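UDP-N-acetylglucosamine 3-dehydrogenase (Acidithiobacillus ferrooxidans, PDB 7BVJ) oxidises the 3-position hydroxyl of the glucosamine unit of UDP-N-acetylglucosamine to a ketone with NAD(+), a step toward the 2,3-diamino sugar of lipid A. Local coordinates at residues A[66-69]-A[70-74]; A[154-157]-A[158-161]; A[272-275]-A[276-280]. One frame throughout, in Å; residues are numbered along the deposited sequence.

Interaction 1: residues A[66-69]-A[70-74]; sequences IVTP and TSTHF. With NAD (nicotinamide-adenine-dinucleotide), chain E.
Thr72 N donates to Pro69 O at 2.7 Å, with 151° at the hydrogen, which closes a type I turn through Thr70 and Ser71. This turn leads from strand 63-66 of the NAD-binding Rossmann fold into helix 73-82; Thr68, just before the turn, and Pro69, its first residue, line the NAD pocket. Thr72 OG1 accepts from Thr68 OG1 at 2.7 Å, linking the two threonine side chains. It takes the position between its own N and carbonyl carbon (chi1 72°), which also swings it back over Pro69 O as a second donor to that carbonyl, modelled too close for its length to be trusted. His73 comes in from the other segment: its NE2 gives a weak bond of 3.0 Å to Thr68 O, which lies near the plane of the ring. With ND1 bonded to Phe93 O and NE2 weakly to Thr68 O, the imidazole is probably restrained from turning, and Thr70 CA sits 3.6 Å above the centre of the His73 ring, against one face. Ile66 CG2 meets His73 CD2 obliquely at 4.1 Å. On the cofactor side Thr68 CG2 reaches the adenine of NAD at N3A, 3.4 Å away, and Pro69 CD lies 3.2 Å from C8A of the same ring system.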
loop_
_atom_site.group_PDB
_atom_site.type_symbol
_atom_site.label_atom_id
_atom_site.label_comp_id
_atom_site.label_asym_id
_atom_site.label_seq_id
_atom_site.Cartn_x
_atom_site.Cartn_y
_atom_site.Cartn_z
ATOM N N ILE A 66 11.731 2.516 5.518
ATOM C CA ILE A 66 11.768 1.453 6.521
ATOM C C ILE A 66 11.036 0.257 5.933
ATOM O O ILE A 66 9.809 0.290 5.739
ATOM C CB ILE A 66 11.143 1.894 7.849
ATOM C CG1 ILE A 66 12.059 2.892 8.554
ATOM C CG2 ILE A 66 10.873 0.711 8.732
ATOM C CD1 ILE A 66 11.343 3.707 9.601
ATOM N N VAL A 67 11.808 -0.781 5.598
ATOM C CA VAL A 67 11.295 -1.950 4.897
ATOM C C VAL A 67 11.633 -3.210 5.694
ATOM O O VAL A 67 12.037 -4.231 5.125
ATOM C CB VAL A 67 11.825 -2.019 3.454
ATOM C CG1 VAL A 67 10.893 -2.886 2.612
ATOM C CG2 VAL A 67 11.943 -0.619 2.853
ATOM N N THR A 68 11.561 -3.110 7.016
ATOM C CA THR A 68 11.787 -4.222 7.926
ATOM C C THR A 68 10.471 -4.954 8.188
ATOM O O THR A 68 9.409 -4.523 7.728
ATOM C CB THR A 68 12.403 -3.681 9.210
ATOM O OG1 THR A 68 11.525 -2.694 9.769
ATOM C CG2 THR A 68 13.792 -3.055 8.912
ATOM N N PRO A 69 10.491 -6.093 8.903
ATOM C CA PRO A 69 9.222 -6.785 9.184
ATOM C C PRO A 69 8.288 -5.905 9.997
ATOM O O PRO A 69 8.721 -5.106 10.826
ATOM C CB PRO A 69 9.655 -8.041 9.965
ATOM C CG PRO A 69 11.032 -8.314 9.467
ATOM C CD PRO A 69 11.644 -6.927 9.306
ATOM N N THR A 70 6.987 -6.075 9.735
ATOM C CA THR A 70 5.958 -5.161 10.227
ATOM C C THR A 70 6.005 -4.985 11.740
ATOM O O THR A 70 5.844 -3.867 12.248
ATOM C CB THR A 70 4.590 -5.689 9.805
ATOM O OG1 THR A 70 4.570 -5.853 8.377
ATOM C CG2 THR A 70 3.498 -4.739 10.256
ATOM N N SER A 71 6.195 -6.085 12.476
ATOM C CA SER A 71 6.305 -6.026 13.931
ATOM C C SER A 71 7.475 -5.163 14.404
ATOM O O SER A 71 7.505 -4.771 15.577
ATOM C CB SER A 71 6.446 -7.442 14.493
ATOM O OG SER A 71 7.609 -8.067 13.976
ATOM N N THR A 72 8.431 -4.851 13.529
ATOM C CA THR A 72 9.564 -3.992 13.877
ATOM C C THR A 72 9.389 -2.537 13.455
ATOM O O THR A 72 10.244 -1.701 13.807
ATOM C CB THR A 72 10.844 -4.523 13.231
ATOM O OG1 THR A 72 10.791 -4.273 11.820
ATOM C CG2 THR A 72 10.988 -6.025 13.491
ATOM N N HIS A 73 8.319 -2.225 12.700
ATOM C CA HIS A 73 8.141 -0.879 12.152
ATOM C C HIS A 73 8.146 0.165 13.247
ATOM O O HIS A 73 8.778 1.216 13.108
ATOM C CB HIS A 73 6.827 -0.767 11.378
ATOM C CG HIS A 73 6.860 -1.386 10.020
ATOM N ND1 HIS A 73 5.754 -1.418 9.194
ATOM C CD2 HIS A 73 7.855 -2.003 9.344
ATOM C CE1 HIS A 73 6.070 -2.035 8.070
ATOM N NE2 HIS A 73 7.336 -2.407 8.138
ATOM N N PHE A 74 7.411 -0.091 14.334
ATOM C CA PHE A 74 7.314 0.896 15.404
ATOM C C PHE A 74 8.682 1.212 16.005
ATOM O O PHE A 74 9.076 2.378 16.094
ATOM C CB PHE A 74 6.357 0.420 16.499
ATOM C CG PHE A 74 6.291 1.364 17.658
ATOM C CD1 PHE A 74 5.602 2.575 17.548
ATOM C CD2 PHE A 74 6.960 1.078 18.843
ATOM C CE1 PHE A 74 5.558 3.474 18.606
ATOM C CE2 PHE A 74 6.920 1.965 19.895
ATOM C CZ PHE A 74 6.218 3.175 19.774
HETATM P PA NAD E . 12.238 -9.722 3.765
HETATM O O1A NAD E . 12.372 -10.368 5.100
HETATM O O2A NAD E . 12.748 -10.165 2.418
HETATM O O5B NAD E . 13.230 -8.309 4.046
HETATM C C5B NAD E . 13.313 -8.130 5.439
HETATM C C4B NAD E . 14.648 -7.458 5.780
HETATM O O4B NAD E . 14.557 -6.811 7.026
HETATM C C3B NAD E . 15.673 -8.594 5.924
HETATM O O3B NAD E . 16.720 -8.187 5.121
HETATM C C2B NAD E . 16.037 -8.561 7.419
HETATM O O2B NAD E . 17.416 -8.847 7.633
HETATM C C1B NAD E . 15.782 -7.082 7.711
HETATM N N9A NAD E . 15.495 -6.787 9.109
HETATM C C8A NAD E . 14.742 -7.468 10.040
HETATM N N7A NAD E . 14.683 -6.851 11.218
HETATM C C5A NAD E . 15.429 -5.705 11.054
HETATM C C6A NAD E . 15.751 -4.639 11.934
HETATM N N6A NAD E . 15.281 -4.650 13.230
HETATM N N1A NAD E . 16.532 -3.611 11.494
HETATM C C2A NAD E . 16.970 -3.680 10.191
HETATM N N3A NAD E . 16.739 -4.618 9.247
HETATM C C4A NAD E . 15.956 -5.636 9.731
HETATM O O3 NAD E . 10.738 -9.262 3.362
HETATM P PN NAD E . 10.507 -8.144 2.238
HETATM O O1N NAD E . 11.531 -7.085 1.919
HETATM O O2N NAD E . 9.593 -8.895 1.329
HETATM O O5D NAD E . 9.243 -7.082 2.943
#

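Interaction 2: residues A[154-157]-A[158-161]; sequences DIDV and IMDL
Asp156 sets its CG anti to the backbone N (chi1 -172°), whereas Asp160 holds CG anti to its own carbonyl carbon (chi1 -57°); the first turns the Asp156 carboxylate onto the amides of Ile158 and Met159, the second brings Asp160 OD2 back to Asp156 N. Asp156 is the N-cap of helix 157-173. Its OD1 accepts from Met159 N at 3.0 Å in a nearly straight bond, 179° at the hydrogen, although the amide comes from well above the carboxylate plane; a weak bond from Ile158 N, 3.1 Å from the same OD1, adds a second grip. Asp160 OD2 accepts from Asp156 N, modelled only 2.5 Å away, too short to be trusted in detail, but this places the carboxylate beside the amide that precedes the first turn. The bond comes from the fourth residue after the cap, so this is not the classical capping box, which would use Met159. Asp160 N also bonds to Asp156 O, at 2.7 Å. Asp156 OD1 and Asp160 OD2 stay 5.2 Å apart; the helix N-terminus and the salt bridge from Arg304 to Asp156 OD2 would probably ease their mutual repulsion. Ile155 CG2 rests against Leu161 CG at 3.9 Å, and the Met159 side chain runs alongside that of Asp156. In this C-terminal domain, Val157 and Leu161 pack on strand 206-215, Val157 and Ile158 also meet strand 194-201, and Met159 lies against helix 290-312, which supplies Arg304.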
loop_
_atom_site.group_PDB
_atom_site.type_symbol
_atom_site.label_atom_id
_atom_site.label_comp_id
_atom_site.label_asym_id
_atom_site.label_seq_id
_atom_site.Cartn_x
_atom_site.Cartn_y
_atom_site.Cartn_z
ATOM N N ASP A 154 3.791 -16.897 5.036
ATOM C CA ASP A 154 3.998 -15.644 5.743
ATOM C C ASP A 154 3.262 -14.478 5.089
ATOM O O ASP A 154 3.575 -13.320 5.379
ATOM C CB ASP A 154 5.494 -15.350 5.848
ATOM C CG ASP A 154 6.238 -16.426 6.617
ATOM O OD1 ASP A 154 7.079 -17.130 6.014
ATOM O OD2 ASP A 154 5.964 -16.584 7.824
ATOM N N ILE A 155 2.301 -14.759 4.212
ATOM C CA ILE A 155 1.467 -13.734 3.588
ATOM C C ILE A 155 0.173 -13.656 4.383
ATOM O O ILE A 155 -0.648 -14.585 4.331
ATOM C CB ILE A 155 1.170 -14.046 2.116
ATOM C CG1 ILE A 155 2.422 -13.945 1.259
ATOM C CG2 ILE A 155 0.091 -13.116 1.589
ATOM C CD1 ILE A 155 2.219 -14.449 -0.146
ATOM N N ASP A 156 -0.019 -12.556 5.114
ATOM C CA ASP A 156 -1.270 -12.341 5.837
ATOM C C ASP A 156 -2.321 -11.895 4.827
ATOM O O ASP A 156 -2.227 -10.805 4.256
ATOM C CB ASP A 156 -1.083 -11.320 6.958
ATOM C CG ASP A 156 -2.302 -11.196 7.864
ATOM O OD1 ASP A 156 -3.445 -11.009 7.362
ATOM O OD2 ASP A 156 -2.107 -11.263 9.097
ATOM N N VAL A 157 -3.323 -12.742 4.610
ATOM C CA VAL A 157 -4.300 -12.534 3.544
ATOM C C VAL A 157 -4.999 -11.177 3.669
ATOM O O VAL A 157 -5.293 -10.533 2.662
ATOM C CB VAL A 157 -5.272 -13.735 3.545
ATOM C CG1 VAL A 157 -6.627 -13.401 3.018
ATOM C CG2 VAL A 157 -4.640 -14.879 2.732
ATOM N N ILE A 158 -5.238 -10.708 4.889
ATOM C CA ILE A 158 -5.858 -9.404 5.098
ATOM C C ILE A 158 -4.819 -8.286 5.116
ATOM O O ILE A 158 -4.942 -7.305 4.374
ATOM C CB ILE A 158 -6.681 -9.418 6.401
ATOM C CG1 ILE A 158 -7.634 -10.611 6.412
ATOM C CG2 ILE A 158 -7.464 -8.125 6.543
ATOM C CD1 ILE A 158 -8.570 -10.608 5.206
ATOM N N MET A 159 -3.779 -8.425 5.958
ATOM C CA MET A 159 -2.815 -7.349 6.195
ATOM C C MET A 159 -1.816 -7.166 5.056
ATOM O O MET A 159 -1.246 -6.076 4.918
ATOM C CB MET A 159 -2.052 -7.591 7.506
ATOM C CG MET A 159 -2.926 -7.763 8.756
ATOM S SD MET A 159 -4.042 -6.393 9.162
ATOM C CE MET A 159 -2.965 -5.014 8.807
ATOM N N ASP A 160 -1.585 -8.191 4.236
ATOM C CA ASP A 160 -0.636 -8.081 3.137
ATOM C C ASP A 160 -1.275 -8.054 1.754
ATOM O O ASP A 160 -0.594 -7.669 0.803
ATOM C CB ASP A 160 0.379 -9.239 3.184
ATOM C CG ASP A 160 1.130 -9.310 4.509
ATOM O OD1 ASP A 160 1.597 -8.256 5.000
ATOM O OD2 ASP A 160 1.233 -10.423 5.072
ATOM N N LEU A 161 -2.529 -8.500 1.602
ATOM C CA LEU A 161 -3.216 -8.467 0.314
ATOM C C LEU A 161 -4.431 -7.553 0.342
ATOM O O LEU A 161 -4.482 -6.571 -0.407
ATOM C CB LEU A 161 -3.657 -9.877 -0.104
ATOM C CG LEU A 161 -2.642 -10.998 -0.271
ATOM C CD1 LEU A 161 -3.366 -12.278 -0.623
ATOM C CD2 LEU A 161 -1.633 -10.634 -1.358
#

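Interaction 3: residues A[272-275]-A[276-280]; sequences EIED and FLNAI
Glu274 and Asn278, one helical turn apart, carry the polar side-chain contact. The glutamate is extended, with CG anti to its backbone N (chi1 -176°), and Asn278 ND2 lies 3.3 Å from Glu274 CG; a weak bond of 3.4 Å joins Asn278 ND2 to Glu274 OE2, with carboxylate and amide planes 90° apart. A water bridges the pair, giving to Glu274 OE2 at 3.1 Å and to Asn278 OD1 at 3.0 Å. An alanine at Asn278 would remove both polar atoms of the amide, so Glu274 OE2 is likely to lose its direct partner and the bridging water one of its two acceptors. Asp275 OD1 accepts from Phe287 N in the loop before helix 290-312. Backbone bonds run regularly from i+4 to i, among them Leu277 N to Ile273 O at 3.0 Å and Ala279 N to Asp275 O at 2.9 Å. They build helix 268-282, which lies over the Rossmann domain beside helix 13-25 and strands 63-66 and 86-90. Its apolar contacts face that way: Ile273 CG2 meets Leu277 CD1 at 4.2 Å, Ile273 and Phe276 both touch Tyr22 and Leu88, and one face of the Phe276 ring takes Ile280 CD1, offset toward the rim.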
loop_
_atom_site.group_PDB
_atom_site.type_symbol
_atom_site.label_atom_id
_atom_site.label_comp_id
_atom_site.label_asym_id
_atom_site.label_seq_id
_atom_site.Cartn_x
_atom_site.Cartn_y
_atom_site.Cartn_z
ATOM N N GLU A 272 6.227 6.627 -5.895
ATOM C CA GLU A 272 5.930 6.788 -4.478
ATOM C C GLU A 272 7.120 7.414 -3.739
ATOM O O GLU A 272 6.953 8.285 -2.871
ATOM C CB GLU A 272 5.527 5.403 -3.942
ATOM C CG GLU A 272 5.455 5.150 -2.464
ATOM C CD GLU A 272 4.853 3.755 -2.144
ATOM O OE1 GLU A 272 3.668 3.641 -1.761
ATOM O OE2 GLU A 272 5.570 2.754 -2.306
ATOM N N ILE A 273 8.338 7.051 -4.129
ATOM C CA ILE A 273 9.493 7.602 -3.431
ATOM C C ILE A 273 9.718 9.051 -3.843
ATOM O O ILE A 273 10.012 9.913 -2.997
ATOM C CB ILE A 273 10.726 6.710 -3.668
ATOM C CG1 ILE A 273 10.624 5.493 -2.743
ATOM C CG2 ILE A 273 12.031 7.485 -3.404
ATOM C CD1 ILE A 273 11.662 4.410 -3.002
ATOM N N GLU A 274 9.556 9.358 -5.134
ATOM C CA GLU A 274 9.666 10.755 -5.544
ATOM C C GLU A 274 8.618 11.607 -4.847
ATOM O O GLU A 274 8.902 12.737 -4.434
ATOM C CB GLU A 274 9.546 10.919 -7.058
ATOM C CG GLU A 274 9.760 12.384 -7.458
ATOM C CD GLU A 274 9.630 12.653 -8.942
ATOM O OE1 GLU A 274 9.947 11.758 -9.748
ATOM O OE2 GLU A 274 9.210 13.775 -9.296
ATOM N N ASP A 275 7.409 11.073 -4.680
ATOM C CA ASP A 275 6.377 11.826 -3.980
ATOM C C ASP A 275 6.776 12.092 -2.525
ATOM O O ASP A 275 6.639 13.217 -2.029
ATOM C CB ASP A 275 5.052 11.078 -4.082
ATOM C CG ASP A 275 3.919 11.823 -3.444
ATOM O OD1 ASP A 275 3.827 11.771 -2.203
ATOM O OD2 ASP A 275 3.116 12.460 -4.169
ATOM N N PHE A 276 7.274 11.061 -1.828
ATOM C CA PHE A 276 7.748 11.218 -0.447
ATOM C C PHE A 276 8.807 12.326 -0.344
ATOM O O PHE A 276 8.727 13.226 0.518
ATOM C CB PHE A 276 8.264 9.839 0.030
ATOM C CG PHE A 276 9.064 9.838 1.326
ATOM C CD1 PHE A 276 8.559 10.391 2.499
ATOM C CD2 PHE A 276 10.301 9.206 1.375
ATOM C CE1 PHE A 276 9.301 10.346 3.693
ATOM C CE2 PHE A 276 11.057 9.172 2.553
ATOM C CZ PHE A 276 10.550 9.741 3.721
ATOM N N LEU A 277 9.788 12.301 -1.246
ATOM C CA LEU A 277 10.876 13.279 -1.167
ATOM C C LEU A 277 10.400 14.689 -1.557
ATOM O O LEU A 277 10.847 15.693 -0.978
ATOM C CB LEU A 277 12.046 12.825 -2.043
ATOM C CG LEU A 277 12.732 11.501 -1.672
ATOM C CD1 LEU A 277 13.909 11.198 -2.609
ATOM C CD2 LEU A 277 13.184 11.523 -0.222
ATOM N N ASN A 278 9.482 14.785 -2.517
ATOM C CA ASN A 278 8.902 16.084 -2.845
ATOM C C ASN A 278 8.103 16.626 -1.678
ATOM O O ASN A 278 8.117 17.829 -1.423
ATOM C CB ASN A 278 8.029 15.985 -4.092
ATOM C CG ASN A 278 8.840 15.757 -5.336
ATOM O OD1 ASN A 278 10.004 16.151 -5.406
ATOM N ND2 ASN A 278 8.245 15.109 -6.322
ATOM N N ALA A 279 7.416 15.754 -0.944
ATOM C CA ALA A 279 6.664 16.229 0.209
ATOM C C ALA A 279 7.594 16.839 1.241
ATOM O O ALA A 279 7.285 17.880 1.836
ATOM C CB ALA A 279 5.863 15.086 0.821
ATOM N N ILE A 280 8.741 16.197 1.475
ATOM C CA ILE A 280 9.707 16.783 2.408
ATOM C C ILE A 280 10.166 18.142 1.903
ATOM O O ILE A 280 10.155 19.135 2.642
ATOM C CB ILE A 280 10.911 15.850 2.630
ATOM C CG1 ILE A 280 10.495 14.595 3.391
ATOM C CG2 ILE A 280 12.024 16.609 3.368
ATOM C CD1 ILE A 280 11.424 13.384 3.166
HETATM O O HOH W 1 6.609 13.493 -7.341
HETATM O O HOH W 2 11.054 15.975 -8.158
#

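Interaction 1 is the one that meets the cofactor, through Thr68 and Pro69 at the adenine. Interaction 2 belongs to the C-terminal domain, yet its centre is 15 Å from that of interaction 1, with nearest atoms about 5 Å apart, and the Asp160 side chain is about 8 Å from NAD. Asp160 O accepts from NZ of Lys91, one of two candidates for the catalytic base, the other being a histidine further along helix 157-173, which is consistent with this helix start lying beside the active site. Interaction 3 packs on the Rossmann domain away from interaction 2 (centres 26 Å apart); its Glu272 side chain lies about 7 Å from that of Leu14, an NAD-binding residue.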